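Local coordinates for nitrogenase iron-molybdenum cofactor biosynthesis protein NifB (Methanothermobacter thermautotrophicus, PDB 7JMA), which probably inserts a carbide by radical SAM chemistry as two [4Fe-4S] clusters are coupled into the [8Fe-9S-C] precursor of the nitrogenase cofactor, at residues R37-C42 / N119-P124; D91-E96 / K114-N119. One frame throughout, in Å; residues are numbered along the deposited sequence.

In the fold
Both interactions gather at the carboxy-terminal end of strand 113-118 and share Asn119 and water 1. Interaction 2 is the more deeply buried: it sets the loop that follows strand 83-86 against the neighbouring parallel strand, and joins a carboxylate network to an apolar patch. Interaction 1 is only partly buried, with Cys38 exposed, and brings the cysteine-bearing segment 37-42 to the turn leading into helix 123-132; its polar bonds run between neutral amides, backbone N-H groups and a water. The two also touch directly, Arg37 O lying 2.9 Å from Asp91 N and Leu122 CD1 lying 3.4 Å from Leu93 O.

Interaction 1: residues R37-C42 / N119-P124; sequences RCNIHC and NGLLLP
Asn39 and Asn119 meet amide to amide: Asn119 ND2 donates to Asn39 OD1 over 2.9 Å, at a nearly straight N-H...O angle of 175°. The acceptor lies in the amide plane of Asn119 and the donor in the carbonyl plane of Asn39, although the two planes are turned 30° apart. With CG between the backbone N and the carbonyl carbon (chi1 57°), Asn119 carries ND2 toward Asn39 while its OD1 takes the backbone N of Leu121 at 2.9 Å and closes an Asx turn.

Water 1 completes the polar network. It accepts from Asn39 ND2 at 3.1 Å and from Leu122 N, and donates to Asn119 OD1, so both amides are fixed in their rotation. With an alanine in place of Asn119, Asn39 OD1 would probably lose its donor, and Leu121 N and water 1 their shared acceptor.

Apolar groups flank these bonds. Ile40 CD1 packs 3.6 Å from Asn119 CB, while Ile40 CG2 reaches Leu121 CD2 at 4.0 Å. On the Asn39 side, ND2 has Leu122 CD1 at 3.4 Å; that leucine is at the N-cap position of helix 123-132.

Cys38 and Cys42 bind a [4Fe-4S] cluster in a structure of this protein; the cluster is not bound in this apo model. The arrangement thus joins the cysteine-bearing loop of a radical SAM domain to a strand-to-helix turn of its core.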
ATOM      1  N   ARG A  37      -5.931  11.016  -7.054  1.00 25.57           N
ATOM      2  CA  ARG A  37      -7.220  10.476  -6.651  1.00 26.71           C
ATOM      3  C   ARG A  37      -7.044   9.307  -5.708  1.00 22.76           C
ATOM      4  O   ARG A  37      -6.243   8.397  -5.971  1.00 25.02           O
ATOM      5  CB  ARG A  37      -8.012  10.020  -7.867  1.00 30.33           C
ATOM      6  CG  ARG A  37      -9.435   9.621  -7.534  1.00 39.20           C
ATOM      7  CD  ARG A  37     -10.299   9.595  -8.779  1.00 40.03           C
ATOM      8  NE  ARG A  37      -9.743   8.704  -9.793  1.00 41.41           N
ATOM      9  CZ  ARG A  37     -10.374   8.388 -10.917  1.00 50.47           C
ATOM     10  NH1 ARG A  37     -11.579   8.895 -11.164  1.00 36.88           N
ATOM     11  NH2 ARG A  37      -9.805   7.571 -11.792  1.00 47.60           N
ATOM     12  N   CYS A  38      -7.822   9.296  -4.633  1.00 24.23           N
ATOM     13  CA  CYS A  38      -7.888   8.100  -3.809  1.00 22.39           C
ATOM     14  C   CYS A  38      -9.302   7.541  -3.931  1.00 28.30           C
ATOM     15  O   CYS A  38     -10.250   8.279  -4.229  1.00 28.95           O
ATOM     16  CB  CYS A  38      -7.493   8.390  -2.352  1.00 23.54           C
ATOM     17  SG  CYS A  38      -7.321   6.918  -1.313  1.00 32.47           S
ATOM     18  N   ASN A  39      -9.436   6.226  -3.747  1.00 22.84           N
ATOM     19  CA  ASN A  39     -10.721   5.558  -3.930  1.00 22.96           C
ATOM     20  C   ASN A  39     -11.325   5.043  -2.626  1.00 25.27           C
ATOM     21  O   ASN A  39     -12.348   4.353  -2.654  1.00 28.68           O
ATOM     22  CB  ASN A  39     -10.602   4.416  -4.946  1.00 25.24           C
ATOM     23  CG  ASN A  39      -9.405   3.525  -4.692  1.00 25.82           C
ATOM     24  OD1 ASN A  39      -8.704   3.676  -3.688  1.00 28.01           O
ATOM     25  ND2 ASN A  39      -9.173   2.567  -5.601  1.00 27.11           N
ATOM     26  N   ILE A  40     -10.720   5.343  -1.486  1.00 23.39           N
ATOM     27  CA  ILE A  40     -11.281   4.950  -0.198  1.00 23.63           C
ATOM     28  C   ILE A  40     -11.125   6.135   0.737  1.00 28.11           C
ATOM     29  O   ILE A  40     -10.306   7.026   0.513  1.00 26.51           O
ATOM     30  CB  ILE A  40     -10.603   3.705   0.416  1.00 23.54           C
ATOM     31  CG1 ILE A  40      -9.211   4.065   0.947  1.00 25.19           C
ATOM     32  CG2 ILE A  40     -10.578   2.531  -0.602  1.00 24.22           C
ATOM     33  CD1 ILE A  40      -8.454   2.855   1.564  1.00 30.88           C
ATOM     34  N   HIS A  41     -11.916   6.145   1.802  1.00 24.24           N
ATOM     35  CA  HIS A  41     -11.648   7.071   2.890  1.00 26.68           C
ATOM     36  C   HIS A  41     -11.349   6.270   4.144  1.00 28.27           C
ATOM     37  O   HIS A  41     -12.250   5.658   4.733  1.00 29.08           O
ATOM     38  CB  HIS A  41     -12.784   8.057   3.144  1.00 30.46           C
ATOM     39  CG  HIS A  41     -12.389   9.108   4.132  1.00 32.87           C
ATOM     40  ND1 HIS A  41     -12.808   9.088   5.445  1.00 42.18           N
ATOM     41  CD2 HIS A  41     -11.514  10.136   4.030  1.00 34.00           C
ATOM     42  CE1 HIS A  41     -12.237  10.084   6.100  1.00 33.73           C
ATOM     43  NE2 HIS A  41     -11.449  10.737   5.264  1.00 42.28           N
ATOM     44  N   CYS A  42     -10.070   6.244   4.509  1.00 30.10           N
ATOM     45  CA  CYS A  42      -9.605   5.707   5.773  1.00 34.08           C
ATOM     46  C   CYS A  42      -9.609   6.812   6.823  1.00 36.32           C
ATOM     47  O   CYS A  42      -9.209   7.947   6.551  1.00 40.03           O
ATOM     48  CB  CYS A  42      -8.194   5.131   5.612  1.00 36.04           C
ATOM     49  SG  CYS A  42      -7.566   4.241   7.056  1.00 43.65           S
ATOM     50  N   ASN A 119      -3.734   0.927  -1.484  1.00 22.46           N
ATOM     51  CA  ASN A 119      -4.609   0.223  -0.557  1.00 22.69           C
ATOM     52  C   ASN A 119      -5.042  -1.151  -1.092  1.00 27.98           C
ATOM     53  O   ASN A 119      -5.657  -1.927  -0.349  1.00 24.78           O
ATOM     54  CB  ASN A 119      -5.813   1.109  -0.214  1.00 27.21           C
ATOM     55  CG  ASN A 119      -6.588   1.546  -1.437  1.00 29.18           C
ATOM     56  OD1 ASN A 119      -6.932   0.718  -2.282  1.00 25.38           O
ATOM     57  ND2 ASN A 119      -6.946   2.849  -1.503  1.00 28.84           N
ATOM     58  N   GLY A 120      -4.752  -1.469  -2.355  1.00 25.89           N
ATOM     59  CA  GLY A 120      -5.104  -2.765  -2.911  1.00 26.61           C
ATOM     60  C   GLY A 120      -6.507  -2.914  -3.474  1.00 25.11           C
ATOM     61  O   GLY A 120      -6.819  -3.969  -4.046  1.00 26.06           O
ATOM     62  N   LEU A 121      -7.373  -1.897  -3.353  1.00 22.64           N
ATOM     63  CA  LEU A 121      -8.746  -2.075  -3.810  1.00 23.60           C
ATOM     64  C   LEU A 121      -8.809  -2.475  -5.282  1.00 25.05           C
ATOM     65  O   LEU A 121      -9.615  -3.331  -5.664  1.00 27.83           O
ATOM     66  CB  LEU A 121      -9.550  -0.786  -3.589  1.00 23.22           C
ATOM     67  CG  LEU A 121     -11.018  -0.895  -4.000  1.00 25.33           C
ATOM     68  CD1 LEU A 121     -11.818  -1.896  -3.158  1.00 29.01           C
ATOM     69  CD2 LEU A 121     -11.664   0.508  -3.885  1.00 26.32           C
ATOM     70  N   LEU A 122      -7.964  -1.876  -6.120  1.00 23.79           N
ATOM     71  CA  LEU A 122      -7.985  -2.132  -7.560  1.00 25.27           C
ATOM     72  C   LEU A 122      -6.990  -3.198  -7.984  1.00 26.66           C
ATOM     73  O   LEU A 122      -6.790  -3.395  -9.192  1.00 28.54           O
ATOM     74  CB  LEU A 122      -7.692  -0.843  -8.332  1.00 26.09           C
ATOM     75  CG  LEU A 122      -8.833   0.157  -8.201  1.00 27.54           C
ATOM     76  CD1 LEU A 122      -8.408   1.523  -8.719  1.00 28.86           C
ATOM     77  CD2 LEU A 122     -10.036  -0.376  -8.966  1.00 35.75           C
ATOM     78  N   LEU A 123      -6.345  -3.868  -7.031  1.00 26.09           N
ATOM     79  CA  LEU A 123      -5.329  -4.857  -7.397  1.00 31.51           C
ATOM     80  C   LEU A 123      -5.866  -6.011  -8.224  1.00 36.86           C
ATOM     81  O   LEU A 123      -5.189  -6.403  -9.190  1.00 33.76           O
ATOM     82  CB  LEU A 123      -4.636  -5.411  -6.149  1.00 30.26           C
ATOM     83  CG  LEU A 123      -3.437  -4.584  -5.709  1.00 33.96           C
ATOM     84  CD1 LEU A 123      -2.839  -5.182  -4.441  1.00 28.64           C
ATOM     85  CD2 LEU A 123      -2.398  -4.516  -6.837  1.00 31.94           C
ATOM     86  N   PRO A 124      -7.011  -6.618  -7.911  1.00 36.85           N
ATOM     87  CA  PRO A 124      -7.484  -7.697  -8.789  1.00 38.38           C
ATOM     88  C   PRO A 124      -7.638  -7.252 -10.232  1.00 45.93           C
ATOM     89  O   PRO A 124      -7.294  -8.003 -11.152  1.00 46.05           O
ATOM     90  CB  PRO A 124      -8.819  -8.099  -8.156  1.00 38.44           C
ATOM     91  CG  PRO A 124      -8.642  -7.766  -6.708  1.00 39.39           C
ATOM     92  CD  PRO A 124      -7.896  -6.454  -6.742  1.00 36.04           C
TER
HETATM   93  O   HOH W   1      -6.694   0.767  -5.128  1.00 27.09           O

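Interaction 2: residues D91-E96 / K114-N119; sequences DALANE and KCMSTN
Asp91 turns its CG anti to the backbone N (chi1 -169°), and Thr118 does the same with OG1 (chi1 177°), which brings the carboxylate and the hydroxyl together. Thr118 OG1 lies 3.0 Å from both Asp91 OD1 and Asp91 OD2; its single proton cannot be assigned to either. The same oxygen is also bonded to the backbone N of Gly120.

The firmer bond comes from the backbone: Asn119 N donates to Asp91 OD1 over 2.7 Å, on the syn side and slightly out of the carboxylate plane. The Asn119 amide stacks on this carboxylate, the planes 15° apart. OD2 turns back to its own loop and accepts Leu93 N at 3.0 Å from above the plane, making an Asx turn; water 1 also donates to it. These bonds, from two backbone N-H groups and a water, fix the rotation of the buried carboxylate.

A second water sits between the backbones, accepting from Ala92 N at 2.8 Å and lying 2.7 Å from Ser117 O.

Beside the polar group, Met116 SD reaches two apolar partners, Leu93 CD2 at 3.7 Å and Ala92 CB at 4.0 Å. Leu93 and Met116 cross at about a right angle, and CD1 of Leu93 packs against Thr118. Phe99 and Leu130, from helices 96-108 and 123-132, extend this packing.

The contact joins a strand-to-helix loop to the next parallel strand, which also carries Cys115, a ligand of another [4Fe-4S] cluster in a structure of this protein. Such a join is characteristic of the parallel beta/alpha core of the radical SAM partial TIM barrel.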
ATOM      1  N   ASP A  91      -4.266   7.232  -4.197  1.00 24.49           N
ATOM      2  CA  ASP A  91      -3.893   5.838  -4.438  1.00 23.13           C
ATOM      3  C   ASP A  91      -3.327   5.683  -5.838  1.00 21.72           C
ATOM      4  O   ASP A  91      -3.993   6.011  -6.817  1.00 23.25           O
ATOM      5  CB  ASP A  91      -5.071   4.878  -4.300  1.00 22.71           C
ATOM      6  CG  ASP A  91      -4.594   3.423  -4.281  1.00 30.02           C
ATOM      7  OD1 ASP A  91      -4.117   2.990  -3.219  1.00 32.46           O
ATOM      8  OD2 ASP A  91      -4.662   2.747  -5.322  1.00 33.77           O
ATOM      9  N   ALA A  92      -2.164   5.038  -5.934  1.00 24.90           N
ATOM     10  CA  ALA A  92      -1.519   4.906  -7.236  1.00 25.12           C
ATOM     11  C   ALA A  92      -2.429   4.242  -8.268  1.00 25.57           C
ATOM     12  O   ALA A  92      -2.441   4.647  -9.436  1.00 27.94           O
ATOM     13  CB  ALA A  92      -0.225   4.108  -7.086  1.00 25.21           C
ATOM     14  N   LEU A  93      -3.186   3.203  -7.871  1.00 23.74           N
ATOM     15  CA  LEU A  93      -3.961   2.451  -8.864  1.00 26.00           C
ATOM     16  C   LEU A  93      -5.181   3.198  -9.381  1.00 28.01           C
ATOM     17  O   LEU A  93      -5.745   2.815 -10.416  1.00 29.30           O
ATOM     18  CB  LEU A  93      -4.420   1.113  -8.283  1.00 26.56           C
ATOM     19  CG  LEU A  93      -3.340   0.096  -7.921  1.00 26.41           C
ATOM     20  CD1 LEU A  93      -3.979  -1.175  -7.368  1.00 29.27           C
ATOM     21  CD2 LEU A  93      -2.456  -0.201  -9.145  1.00 30.53           C
ATOM     22  N   ALA A  94      -5.609   4.241  -8.690  1.00 24.62           N
ATOM     23  CA  ALA A  94      -6.826   4.967  -9.031  1.00 25.69           C
ATOM     24  C   ALA A  94      -6.585   6.088 -10.033  1.00 26.98           C
ATOM     25  O   ALA A  94      -7.470   6.939 -10.233  1.00 30.34           O
ATOM     26  CB  ALA A  94      -7.446   5.522  -7.746  1.00 23.84           C
ATOM     27  N   ASN A  95      -5.415   6.116 -10.670  1.00 27.16           N
ATOM     28  CA  ASN A  95      -5.022   7.230 -11.520  1.00 29.38           C
ATOM     29  C   ASN A  95      -4.352   6.692 -12.770  1.00 29.45           C
ATOM     30  O   ASN A  95      -3.354   5.968 -12.675  1.00 29.92           O
ATOM     31  CB  ASN A  95      -4.076   8.177 -10.777  1.00 29.06           C
ATOM     32  CG  ASN A  95      -4.728   8.809  -9.570  1.00 25.36           C
ATOM     33  OD1 ASN A  95      -5.342   9.877  -9.681  1.00 29.18           O
ATOM     34  ND2 ASN A  95      -4.614   8.156  -8.416  1.00 24.10           N
ATOM     35  N   GLU A  96      -4.906   7.037 -13.934  1.00 32.19           N
ATOM     36  CA  GLU A  96      -4.308   6.610 -15.195  1.00 36.73           C
ATOM     37  C   GLU A  96      -2.874   7.106 -15.350  1.00 34.16           C
ATOM     38  O   GLU A  96      -2.065   6.440 -16.009  1.00 39.25           O
ATOM     39  CB  GLU A  96      -5.165   7.102 -16.363  1.00 48.86           C
ATOM     40  N   LYS A 114      11.231  -0.664  -9.805  1.00 40.00           N
ATOM     41  CA  LYS A 114       9.988   0.094  -9.858  1.00 36.81           C
ATOM     42  C   LYS A 114       9.061  -0.391  -8.756  1.00 36.90           C
ATOM     43  O   LYS A 114       8.885  -1.598  -8.578  1.00 38.70           O
ATOM     44  CB  LYS A 114       9.335  -0.043 -11.234  1.00 44.70           C
ATOM     45  CG  LYS A 114      10.096   0.723 -12.322  1.00 56.36           C
ATOM     46  CD  LYS A 114       9.845   0.146 -13.695  1.00 64.84           C
ATOM     47  CE  LYS A 114      10.941   0.530 -14.683  1.00 74.88           C
ATOM     48  NZ  LYS A 114      12.308   0.279 -14.153  1.00 82.90           N
ATOM     49  N   CYS A 115       8.491   0.546  -7.993  1.00 32.90           N
ATOM     50  CA  CYS A 115       7.637   0.146  -6.886  1.00 31.33           C
ATOM     51  C   CYS A 115       6.426   1.059  -6.806  1.00 33.69           C
ATOM     52  O   CYS A 115       6.388   2.137  -7.399  1.00 29.29           O
ATOM     53  CB  CYS A 115       8.387   0.151  -5.556  1.00 36.85           C
ATOM     54  SG  CYS A 115       8.980   1.759  -5.069  1.00 44.27           S
ATOM     55  N   MET A 116       5.430   0.610  -6.054  1.00 27.91           N
ATOM     56  CA  MET A 116       4.287   1.463  -5.804  1.00 26.40           C
ATOM     57  C   MET A 116       3.607   1.006  -4.524  1.00 26.07           C
ATOM     58  O   MET A 116       3.779  -0.126  -4.070  1.00 27.86           O
ATOM     59  CB  MET A 116       3.320   1.449  -6.989  1.00 38.77           C
ATOM     60  CG  MET A 116       2.592   0.167  -7.218  1.00 40.95           C
ATOM     61  SD  MET A 116       1.092   0.521  -8.186  1.00 41.30           S
ATOM     62  CE  MET A 116       1.815   0.958  -9.758  1.00 48.40           C
ATOM     63  N   SER A 117       2.839   1.916  -3.942  1.00 26.45           N
ATOM     64  CA  SER A 117       2.051   1.608  -2.764  1.00 32.89           C
ATOM     65  C   SER A 117       0.591   1.787  -3.125  1.00 31.27           C
ATOM     66  O   SER A 117       0.250   2.633  -3.958  1.00 28.25           O
ATOM     67  CB  SER A 117       2.423   2.499  -1.563  1.00 39.84           C
ATOM     68  OG  SER A 117       3.816   2.439  -1.297  1.00 44.61           O
ATOM     69  N   THR A 118      -0.264   0.969  -2.508  1.00 25.28           N
ATOM     70  CA  THR A 118      -1.689   1.040  -2.801  1.00 27.66           C
ATOM     71  C   THR A 118      -2.467   0.499  -1.606  1.00 26.69           C
ATOM     72  O   THR A 118      -1.941  -0.282  -0.809  1.00 27.46           O
ATOM     73  CB  THR A 118      -2.009   0.247  -4.072  1.00 27.43           C
ATOM     74  OG1 THR A 118      -3.415   0.259  -4.301  1.00 27.82           O
ATOM     75  CG2 THR A 118      -1.570  -1.227  -3.904  1.00 26.68           C
ATOM     76  N   ASN A 119      -3.734   0.927  -1.484  1.00 22.46           N
ATOM     77  CA  ASN A 119      -4.609   0.223  -0.557  1.00 22.69           C
ATOM     78  C   ASN A 119      -5.042  -1.151  -1.092  1.00 27.98           C
ATOM     79  O   ASN A 119      -5.657  -1.927  -0.349  1.00 24.78           O
ATOM     80  CB  ASN A 119      -5.813   1.109  -0.214  1.00 27.21           C
ATOM     81  CG  ASN A 119      -6.588   1.546  -1.437  1.00 29.18           C
ATOM     82  OD1 ASN A 119      -6.932   0.718  -2.282  1.00 25.38           O
ATOM     83  ND2 ASN A 119      -6.946   2.849  -1.503  1.00 28.84           N
TER
HETATM   84  O   HOH W   1      -6.694   0.767  -5.128  1.00 27.09           O
HETATM   85  O   HOH W   2      -0.636   5.157  -3.588  1.00 40.02           O